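Local coordinates for phosphoinositol-specific phospholipase C (Pseudomonas sp., PDB 5FYP), which probably cleaves the phosphodiester of phosphatidylinositol in a calcium-dependent manner, separating diacylglycerol from the phosphorylated inositol headgroup, at residues I20-C25 and V44-L49; P113-L118 and K183-L188; N27-Q32 and W66-N71. One frame throughout, in Å; residues are numbered along the deposited sequence.

Interaction 1 of 3, residues I20-C25 and V44-L49. With CA (calcium ion), chain I.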
loop_
_atom_site.group_PDB
_atom_site.type_symbol
_atom_site.label_atom_id
_atom_site.label_comp_id
_atom_site.label_asym_id
_atom_site.label_seq_id
_atom_site.Cartn_x
_atom_site.Cartn_y
_atom_site.Cartn_z
ATOM N N ILE A 20 6.261 13.203 -1.581
ATOM C CA ILE A 20 5.616 13.408 -0.289
ATOM C C ILE A 20 6.027 12.287 0.679
ATOM O O ILE A 20 5.976 11.099 0.340
ATOM C CB ILE A 20 4.086 13.455 -0.444
ATOM C CG1 ILE A 20 3.657 14.580 -1.388
ATOM C CG2 ILE A 20 3.423 13.586 0.911
ATOM C CD1 ILE A 20 2.195 14.589 -1.723
ATOM N N ALA A 21 6.424 12.698 1.875
ATOM C CA ALA A 21 6.719 11.803 2.995
ATOM C C ALA A 21 5.501 11.724 3.914
ATOM O O ALA A 21 4.855 12.741 4.217
ATOM C CB ALA A 21 7.907 12.296 3.779
ATOM N N GLN A 22 5.256 10.528 4.419
ATOM C CA GLN A 22 4.133 10.251 5.292
ATOM C C GLN A 22 4.530 9.380 6.459
ATOM O O GLN A 22 5.306 8.413 6.315
ATOM C CB GLN A 22 3.029 9.486 4.551
ATOM C CG GLN A 22 2.523 10.130 3.293
ATOM C CD GLN A 22 1.303 9.399 2.769
ATOM O OE1 GLN A 22 0.378 9.043 3.535
ATOM N NE2 GLN A 22 1.260 9.193 1.472
ATOM N N VAL A 23 3.870 9.605 7.576
ATOM C CA VAL A 23 3.733 8.604 8.638
ATOM C C VAL A 23 2.634 7.634 8.199
ATOM O O VAL A 23 1.526 8.055 7.850
ATOM C CB VAL A 23 3.324 9.272 9.959
ATOM C CG1 VAL A 23 3.125 8.254 11.061
ATOM C CG2 VAL A 23 4.371 10.310 10.377
ATOM N N ALA A 24 2.963 6.352 8.228
ATOM C CA ALA A 24 2.031 5.269 7.929
ATOM C C ALA A 24 1.840 4.452 9.190
ATOM O O ALA A 24 2.681 4.432 10.090
ATOM C CB ALA A 24 2.578 4.402 6.809
ATOM N N CYS A 25 0.729 3.719 9.259
ATOM C CA CYS A 25 0.572 2.784 10.351
ATOM C C CYS A 25 1.365 1.510 10.079
ATOM O O CYS A 25 1.747 1.256 8.976
ATOM C CB CYS A 25 -0.898 2.443 10.590
ATOM S SG CYS A 25 -1.511 1.062 9.637
ATOM N N VAL A 44 -3.576 9.609 10.020
ATOM C CA VAL A 44 -2.711 9.296 8.871
ATOM C C VAL A 44 -3.576 8.982 7.650
ATOM O O VAL A 44 -4.797 8.813 7.757
ATOM C CB VAL A 44 -1.721 8.144 9.149
ATOM C CG1 VAL A 44 -0.737 8.515 10.268
ATOM C CG2 VAL A 44 -2.428 6.841 9.474
ATOM N N ARG A 45 -2.925 8.833 6.490
ATOM C CA ARG A 45 -3.553 8.497 5.220
ATOM C C ARG A 45 -3.007 7.208 4.612
ATOM O O ARG A 45 -3.365 6.884 3.494
ATOM C CB ARG A 45 -3.488 9.653 4.214
ATOM C CG ARG A 45 -4.264 10.879 4.648
ATOM C CD ARG A 45 -5.730 10.798 4.305
ATOM N NE ARG A 45 -6.502 11.900 4.933
ATOM C CZ ARG A 45 -6.949 11.871 6.180
ATOM N NH1 ARG A 45 -6.740 10.828 6.965
ATOM N NH2 ARG A 45 -7.633 12.893 6.664
ATOM N N THR A 46 -2.200 6.472 5.367
ATOM C CA THR A 46 -1.644 5.184 4.898
ATOM C C THR A 46 -1.866 4.164 5.977
ATOM O O THR A 46 -1.366 4.318 7.107
ATOM C CB THR A 46 -0.175 5.342 4.496
ATOM O OG1 THR A 46 -0.085 6.267 3.402
ATOM C CG2 THR A 46 0.403 4.010 4.017
ATOM N N LEU A 47 -2.598 3.106 5.617
ATOM C CA LEU A 47 -3.083 2.058 6.544
ATOM C C LEU A 47 -2.614 0.706 6.081
ATOM O O LEU A 47 -1.937 0.588 5.061
ATOM C CB LEU A 47 -4.639 2.072 6.611
ATOM C CG LEU A 47 -5.303 3.230 7.394
ATOM C CD1 LEU A 47 -5.012 4.649 7.033
ATOM C CD2 LEU A 47 -6.784 2.966 7.428
ATOM N N GLU A 48 -2.907 -0.339 6.857
ATOM C CA GLU A 48 -2.401 -1.690 6.567
ATOM C C GLU A 48 -3.416 -2.723 7.027
ATOM O O GLU A 48 -3.985 -2.598 8.106
ATOM C CB GLU A 48 -1.057 -1.946 7.247
ATOM C CG GLU A 48 -0.454 -3.311 6.955
ATOM C CD GLU A 48 0.980 -3.466 7.412
ATOM O OE1 GLU A 48 1.443 -2.640 8.218
ATOM O OE2 GLU A 48 1.636 -4.449 6.961
ATOM N N LEU A 49 -3.570 -3.763 6.212
ATOM C CA LEU A 49 -4.387 -4.926 6.496
ATOM C C LEU A 49 -3.585 -6.175 6.205
ATOM O O LEU A 49 -3.090 -6.329 5.093
ATOM C CB LEU A 49 -5.670 -4.927 5.639
ATOM C CG LEU A 49 -6.657 -3.831 5.975
ATOM C CD1 LEU A 49 -7.620 -3.554 4.849
ATOM C CD2 LEU A 49 -7.400 -4.160 7.270
HETATM CA CA CA I . 1.616 -6.536 8.129
HETATM O O HOH W 1 -1.449 7.980 1.053
HETATM O O HOH W 2 -0.204 9.438 6.221
HETATM O O HOH W 3 1.022 1.324 6.177
HETATM O O HOH W 4 3.909 -6.148 8.732
HETATM O O HOH W 5 2.287 -8.379 9.545
#
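The carboxamide of Gln22 is met by Thr46 from above its carbonyl plane: the threonine hydroxyl stands 51° out of that plane, and OG1 donates its proton to Gln22 OE1 at 2.8 Å. A second donor, an ordered water, also reaches this oxygen, and the water gives its other proton to Val23 O and accepts from Arg45 N at 2.8 Å. At the other end of the amide, NE2 donates to another water. Gln22 can span the gap because CG lies anti to the carbonyl carbon (chi1 -55°) and the chain runs extended from there. Beside it the contact is apolar: Ala24 CB rests 3.6 Å from Thr46 CG2, and Val23 CG1 is 4.0 Å from Val44 CG1.

Further along, the strands come together through the backbone, with Cys25 N giving a nearly straight bond (171°) to Thr46 O at 3.1 Å. Cys25 SG lies against the Leu47-Glu48 peptide, 3.4 Å from Glu48 N, and is tied by a disulfide to Cys28. The two oxygens of the Glu48 carboxylate have different work: OE2 binds calcium at 2.4 Å, while OE1 is salt-bridged to Arg260. Asn27, Asp50 and Asp119 complete the protein side of the metal site.

Strand 20-25 is otherwise bonded to strands 279-282 and 295-297, and strand 46-52 to strand 114-120, so this is where the two sheets of the TIM-barrel fold meet, through a parallel pair of strands. One direct backbone bond, the Thr46-Gln22 bond and bridging waters join the strands here in place of a continuous ladder. The buried amide oxygen is gripped by two donors, which should fix the rotation of Gln22, while calcium on OE2 and Arg260 on OE1 set the orientation of the Glu48 carboxylate.

Interaction 2 of 3, residues P113-L118 and K183-L188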
loop_
_atom_site.group_PDB
_atom_site.type_symbol
_atom_site.label_atom_id
_atom_site.label_comp_id
_atom_site.label_asym_id
_atom_site.label_seq_id
_atom_site.Cartn_x
_atom_site.Cartn_y
_atom_site.Cartn_z
ATOM N N PRO A 113 -5.022 11.463 -0.901
ATOM C CA PRO A 113 -5.149 10.072 -1.309
ATOM C C PRO A 113 -4.808 9.099 -0.189
ATOM O O PRO A 113 -3.818 9.297 0.531
ATOM C CB PRO A 113 -4.169 9.951 -2.473
ATOM C CG PRO A 113 -3.222 11.108 -2.292
ATOM C CD PRO A 113 -4.113 12.207 -1.776
ATOM N N ILE A 114 -5.621 8.051 -0.077
ATOM C CA ILE A 114 -5.406 7.005 0.931
ATOM C C ILE A 114 -4.638 5.853 0.299
ATOM O O ILE A 114 -5.013 5.407 -0.774
ATOM C CB ILE A 114 -6.731 6.494 1.472
ATOM C CG1 ILE A 114 -7.482 7.600 2.202
ATOM C CG2 ILE A 114 -6.539 5.272 2.367
ATOM C CD1 ILE A 114 -8.955 7.299 2.419
ATOM N N THR A 115 -3.601 5.404 0.978
ATOM C CA THR A 115 -2.836 4.250 0.537
ATOM C C THR A 115 -3.091 3.111 1.523
ATOM O O THR A 115 -2.930 3.278 2.734
ATOM C CB THR A 115 -1.340 4.565 0.435
ATOM O OG1 THR A 115 -1.150 5.627 -0.497
ATOM C CG2 THR A 115 -0.539 3.381 -0.061
ATOM N N LEU A 116 -3.497 1.961 1.003
ATOM C CA LEU A 116 -3.768 0.760 1.813
ATOM C C LEU A 116 -2.773 -0.322 1.458
ATOM O O LEU A 116 -2.749 -0.815 0.330
ATOM C CB LEU A 116 -5.157 0.214 1.585
ATOM C CG LEU A 116 -6.335 1.056 1.844
ATOM C CD1 LEU A 116 -7.618 0.237 1.675
ATOM C CD2 LEU A 116 -6.291 1.656 3.240
ATOM N N ILE A 117 -1.965 -0.687 2.441
ATOM C CA ILE A 117 -1.005 -1.778 2.300
ATOM C C ILE A 117 -1.735 -3.072 2.639
ATOM O O ILE A 117 -2.218 -3.268 3.740
ATOM C CB ILE A 117 0.187 -1.579 3.275
ATOM C CG1 ILE A 117 0.822 -0.158 3.116
ATOM C CG2 ILE A 117 1.206 -2.711 3.169
ATOM C CD1 ILE A 117 1.338 0.192 1.744
ATOM N N LEU A 118 -1.849 -3.943 1.638
ATOM C CA LEU A 118 -2.533 -5.223 1.739
ATOM C C LEU A 118 -1.454 -6.293 1.825
ATOM O O LEU A 118 -0.859 -6.667 0.810
ATOM C CB LEU A 118 -3.484 -5.403 0.569
ATOM C CG LEU A 118 -4.493 -4.257 0.385
ATOM C CD1 LEU A 118 -5.317 -4.492 -0.864
ATOM C CD2 LEU A 118 -5.372 -4.063 1.589
ATOM N N LYS A 183 -8.804 9.776 -3.964
ATOM C CA LYS A 183 -8.372 8.502 -4.505
ATOM C C LYS A 183 -7.910 7.539 -3.407
ATOM O O LYS A 183 -7.515 7.935 -2.305
ATOM C CB LYS A 183 -7.275 8.692 -5.552
ATOM C CG LYS A 183 -7.631 9.605 -6.730
ATOM C CD LYS A 183 -8.870 9.236 -7.514
ATOM C CE LYS A 183 -8.731 7.938 -8.250
ATOM N NZ LYS A 183 -10.085 7.579 -8.782
ATOM N N VAL A 184 -7.962 6.256 -3.758
ATOM C CA VAL A 184 -7.427 5.152 -2.952
ATOM C C VAL A 184 -6.426 4.380 -3.815
ATOM O O VAL A 184 -6.694 4.048 -4.952
ATOM C CB VAL A 184 -8.551 4.228 -2.487
ATOM C CG1 VAL A 184 -8.016 2.992 -1.788
ATOM C CG2 VAL A 184 -9.524 4.977 -1.580
ATOM N N LEU A 185 -5.244 4.148 -3.235
ATOM C CA LEU A 185 -4.175 3.351 -3.839
ATOM C C LEU A 185 -4.004 2.083 -3.031
ATOM O O LEU A 185 -3.833 2.156 -1.825
ATOM C CB LEU A 185 -2.832 4.109 -3.861
ATOM C CG LEU A 185 -2.693 5.255 -4.851
ATOM C CD1 LEU A 185 -3.545 6.453 -4.496
ATOM C CD2 LEU A 185 -1.244 5.672 -4.970
ATOM N N LEU A 186 -4.051 0.946 -3.695
ATOM C CA LEU A 186 -3.896 -0.345 -3.057
ATOM C C LEU A 186 -2.509 -0.908 -3.368
ATOM O O LEU A 186 -2.064 -0.827 -4.515
ATOM C CB LEU A 186 -4.950 -1.301 -3.558
ATOM C CG LEU A 186 -6.384 -0.813 -3.380
ATOM C CD1 LEU A 186 -7.350 -1.808 -3.980
ATOM C CD2 LEU A 186 -6.717 -0.541 -1.919
ATOM N N VAL A 187 -1.874 -1.509 -2.354
ATOM C CA VAL A 187 -0.502 -1.994 -2.503
ATOM C C VAL A 187 -0.458 -3.428 -2.003
ATOM O O VAL A 187 -0.957 -3.714 -0.921
ATOM C CB VAL A 187 0.444 -1.126 -1.673
ATOM C CG1 VAL A 187 1.897 -1.577 -1.893
ATOM C CG2 VAL A 187 0.273 0.360 -2.003
ATOM N N LEU A 188 0.150 -4.322 -2.757
ATOM C CA LEU A 188 0.296 -5.727 -2.359
ATOM C C LEU A 188 1.693 -5.963 -1.785
ATOM O O LEU A 188 2.704 -5.618 -2.407
ATOM C CB LEU A 188 0.080 -6.633 -3.563
ATOM C CG LEU A 188 0.071 -8.128 -3.277
ATOM C CD1 LEU A 188 -1.103 -8.515 -2.373
ATOM C CD2 LEU A 188 0.041 -8.908 -4.569
#
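Val187 is wedged between two side chains of the facing strand, Thr115 and Ile117. Its CB lies 3.8 Å from Ile117 CD1, the tip of an isoleucine whose bent end leans over toward it. From there the two methyls part. CG1, anti to the backbone N (chi1 -177°), stays near the same Ile117 CD1 at 4.1 Å. CG2 turns back along the strand to Thr115 CG2, 3.7 Å away, and also keeps to Ile117 CD1.

Beneath these side chains runs a regular parallel ladder of five backbone hydrogen bonds. Ile114 and Leu116 each use both N and O, and Leu118 N closes the row on Val187 O at 2.7 Å. On the reverse face Leu116 and Leu186 lie side by side, CD1 of the former 3.8 Å from CD2 of the latter, and Leu118 CD1 leans on Leu186 CB at 4.2 Å.

The face of Thr115, Ile117, Leu185 and Val187 looks into the barrel, where Phe17 touches Thr115. The face of Ile114, Leu116, Leu118, Val184 and Leu186 carries the outer helices: 94-107 packs on Ile114 and Leu116, 133-144 on Leu116, Leu118, Val184 and Leu186. Strand 46-52 flanks 114-120 on its other edge.

Interaction 3 of 3, residues N27-Q32 and W66-N71. With CA (calcium ion), chain I.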
loop_
_atom_site.group_PDB
_atom_site.type_symbol
_atom_site.label_atom_id
_atom_site.label_comp_id
_atom_site.label_asym_id
_atom_site.label_seq_id
_atom_site.Cartn_x
_atom_site.Cartn_y
_atom_site.Cartn_z
ATOM N N ASN A 27 0.305 -2.371 10.819
ATOM C CA ASN A 27 -0.668 -3.333 11.337
ATOM C C ASN A 27 -1.787 -2.682 12.142
ATOM O O ASN A 27 -2.292 -3.257 13.125
ATOM C CB ASN A 27 -0.020 -4.439 12.134
ATOM C CG ASN A 27 0.770 -5.407 11.275
ATOM O OD1 ASN A 27 0.817 -5.317 10.050
ATOM N ND2 ASN A 27 1.453 -6.257 11.926
ATOM N N CYS A 28 -2.261 -1.511 11.703
ATOM C CA CYS A 28 -3.267 -0.785 12.487
ATOM C C CYS A 28 -4.670 -1.339 12.505
ATOM O O CYS A 28 -5.538 -0.766 13.157
ATOM C CB CYS A 28 -3.322 0.681 12.124
ATOM S SG CYS A 28 -3.603 1.025 10.391
ATOM N N TYR A 29 -4.880 -2.447 11.807
ATOM C CA TYR A 29 -6.093 -3.247 11.973
ATOM C C TYR A 29 -6.149 -3.999 13.307
ATOM O O TYR A 29 -7.206 -4.504 13.696
ATOM C CB TYR A 29 -6.188 -4.268 10.809
ATOM C CG TYR A 29 -5.154 -5.352 10.895
ATOM C CD1 TYR A 29 -5.370 -6.465 11.697
ATOM C CD2 TYR A 29 -3.914 -5.234 10.290
ATOM C CE1 TYR A 29 -4.378 -7.415 11.869
ATOM C CE2 TYR A 29 -2.929 -6.175 10.468
ATOM C CZ TYR A 29 -3.173 -7.266 11.281
ATOM O OH TYR A 29 -2.187 -8.200 11.524
ATOM N N GLU A 30 -5.031 -4.127 13.991
ATOM C CA GLU A 30 -5.015 -4.809 15.276
ATOM C C GLU A 30 -5.623 -3.924 16.360
ATOM O O GLU A 30 -5.355 -2.721 16.452
ATOM C CB GLU A 30 -3.617 -5.245 15.690
ATOM C CG GLU A 30 -2.967 -6.231 14.757
ATOM C CD GLU A 30 -1.679 -6.788 15.315
ATOM O OE1 GLU A 30 -1.749 -7.371 16.417
ATOM O OE2 GLU A 30 -0.627 -6.643 14.678
ATOM N N LYS A 31 -6.449 -4.562 17.195
ATOM C CA LYS A 31 -7.163 -3.853 18.251
ATOM C C LYS A 31 -6.231 -3.083 19.166
ATOM O O LYS A 31 -6.583 -2.040 19.716
ATOM C CB LYS A 31 -8.035 -4.852 19.059
ATOM C CG LYS A 31 -9.197 -5.438 18.275
ATOM C CD LYS A 31 -9.940 -6.487 19.094
ATOM C CE LYS A 31 -10.967 -7.220 18.273
ATOM N NZ LYS A 31 -11.750 -8.135 19.126
ATOM N N GLN A 32 -5.032 -3.616 19.374
ATOM C CA GLN A 32 -4.060 -2.978 20.264
ATOM C C GLN A 32 -3.516 -1.653 19.747
ATOM O O GLN A 32 -2.960 -0.880 20.521
ATOM C CB GLN A 32 -2.857 -3.931 20.525
ATOM C CG GLN A 32 -2.041 -4.295 19.261
ATOM C CD GLN A 32 -0.799 -5.098 19.555
ATOM O OE1 GLN A 32 -0.071 -4.786 20.515
ATOM N NE2 GLN A 32 -0.539 -6.132 18.777
ATOM N N TRP A 66 -11.724 -13.029 2.199
ATOM C CA TRP A 66 -10.484 -13.214 2.957
ATOM C C TRP A 66 -10.715 -12.724 4.387
ATOM O O TRP A 66 -11.550 -11.854 4.614
ATOM C CB TRP A 66 -9.300 -12.457 2.340
ATOM C CG TRP A 66 -8.819 -13.002 0.994
ATOM C CD1 TRP A 66 -7.723 -13.800 0.815
ATOM C CD2 TRP A 66 -9.355 -12.751 -0.320
ATOM N NE1 TRP A 66 -7.548 -14.050 -0.513
ATOM C CE2 TRP A 66 -8.528 -13.423 -1.236
ATOM C CE3 TRP A 66 -10.458 -12.040 -0.800
ATOM C CZ2 TRP A 66 -8.772 -13.399 -2.594
ATOM C CZ3 TRP A 66 -10.698 -12.021 -2.166
ATOM C CH2 TRP A 66 -9.868 -12.698 -3.034
ATOM N N PHE A 67 -9.927 -13.271 5.320
ATOM C CA PHE A 67 -9.959 -12.894 6.732
ATOM C C PHE A 67 -8.900 -11.834 6.999
ATOM O O PHE A 67 -7.892 -11.765 6.277
ATOM C CB PHE A 67 -9.642 -14.088 7.606
ATOM C CG PHE A 67 -10.622 -15.207 7.516
ATOM C CD1 PHE A 67 -10.470 -16.211 6.555
ATOM C CD2 PHE A 67 -11.685 -15.312 8.403
ATOM C CE1 PHE A 67 -11.357 -17.274 6.487
ATOM C CE2 PHE A 67 -12.580 -16.362 8.345
ATOM C CZ PHE A 67 -12.411 -17.348 7.404
ATOM N N VAL A 68 -9.073 -11.070 8.079
ATOM C CA VAL A 68 -8.060 -10.109 8.524
ATOM C C VAL A 68 -7.712 -10.419 9.976
ATOM O O VAL A 68 -8.564 -10.340 10.866
ATOM C CB VAL A 68 -8.509 -8.658 8.340
ATOM C CG1 VAL A 68 -7.577 -7.681 9.035
ATOM C CG2 VAL A 68 -8.635 -8.322 6.861
ATOM N N ARG A 69 -6.430 -10.728 10.187
ATOM C CA ARG A 69 -5.869 -11.029 11.508
ATOM C C ARG A 69 -4.355 -11.040 11.388
ATOM O O ARG A 69 -3.817 -11.111 10.264
ATOM C CB ARG A 69 -6.342 -12.381 12.038
ATOM C CG ARG A 69 -5.840 -13.565 11.225
ATOM C CD ARG A 69 -6.260 -14.876 11.867
ATOM N NE ARG A 69 -5.761 -16.030 11.107
ATOM C CZ ARG A 69 -6.326 -16.503 10.012
ATOM N NH1 ARG A 69 -7.488 -16.026 9.581
ATOM N NH2 ARG A 69 -5.710 -17.481 9.319
ATOM N N HIS A 70 -3.679 -11.059 12.530
ATOM C CA HIS A 70 -2.233 -11.087 12.525
ATOM C C HIS A 70 -1.646 -12.500 12.437
ATOM O O HIS A 70 -0.767 -12.752 11.616
ATOM C CB HIS A 70 -1.695 -10.377 13.755
ATOM C CG HIS A 70 -0.203 -10.202 13.759
ATOM N ND1 HIS A 70 0.612 -10.817 14.665
ATOM C CD2 HIS A 70 0.619 -9.553 12.914
ATOM C CE1 HIS A 70 1.870 -10.495 14.433
ATOM N NE2 HIS A 70 1.904 -9.740 13.365
ATOM N N ASN A 71 -2.118 -13.384 13.293
ATOM C CA ASN A 71 -1.491 -14.690 13.433
ATOM C C ASN A 71 -2.138 -15.772 12.581
ATOM O O ASN A 71 -3.259 -15.615 12.162
ATOM C CB ASN A 71 -1.505 -15.100 14.896
ATOM C CG ASN A 71 -0.732 -14.127 15.773
ATOM O OD1 ASN A 71 -1.264 -13.585 16.723
ATOM N ND2 ASN A 71 0.502 -13.829 15.387
HETATM CA CA CA I . 1.616 -6.536 8.129
HETATM O O HOH W 4 3.909 -6.148 8.732
HETATM O O HOH W 5 2.287 -8.379 9.545
#
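Tyr29 and His70 make the tight part of this contact. The phenol oxygen comes in at the edge of the imidazole, in its plane, with Tyr29 OH only 3.1 Å from His70 CA and 3.2 Å from His70 CB; its hydrogen bond goes to Asp50, a calcium ligand. Farther down the ring, Tyr29 CD1 packs on Val68 CG1 at 3.7 Å. With chi1 at 70°, Tyr29 CG stands between its own backbone N and carbonyl carbon, a setting that drops the ring toward strand 67-68, and Asn27 O stands 3.8 Å above one face of the Tyr29 ring, offset toward its rim. A type I turn from Asn27 to Glu30, closed by Glu30 N on Asn27 O, holds this end of the loop.

Toward the solvent the fit is looser. Glu30 OE2 lies over one face of the His70 ring, 3.6 Å from His70 CD2, the carboxylate and ring planes 16° apart. The exposed Gln32 donates from NE2 to Glu30 OE1 at 2.9 Å, meeting it from above the carboxylate plane. Replacing Glu30 by an alanine would probably uncover that imidazole face and leave the Gln32 amide without this acceptor.

Asn27 coordinates the calcium and Tyr29 OH is bonded to the ligand Asp50, so the contact belongs to the metal site, set among loops at the C-terminal ends of the barrel strands, where TIM-barrel enzymes carry their active sites.

Interactions 1 and 3 share one calcium site, and interaction 2 lies beside it. Interactions 1 and 2 share a sheet: Leu47 N to Thr115 O and Leu49 N to Ile117 O, both 2.9 Å, are probable hydrogen bonds joining strand 46-52 to strand 114-120. Interactions 1 and 3 hold the same metal, Glu48 from one and Asn27 from the other, and share two of its waters; Glu48 OE1 also lies 2.9 Å from Asn27 N, a probable hydrogen bond. Interaction 2 does not touch interaction 3, their nearest atoms being about 7 Å apart. Even so, the Ile117 side chain comes within about 6 Å of the calcium, and the strand it lies on goes on to the ligand Asp119.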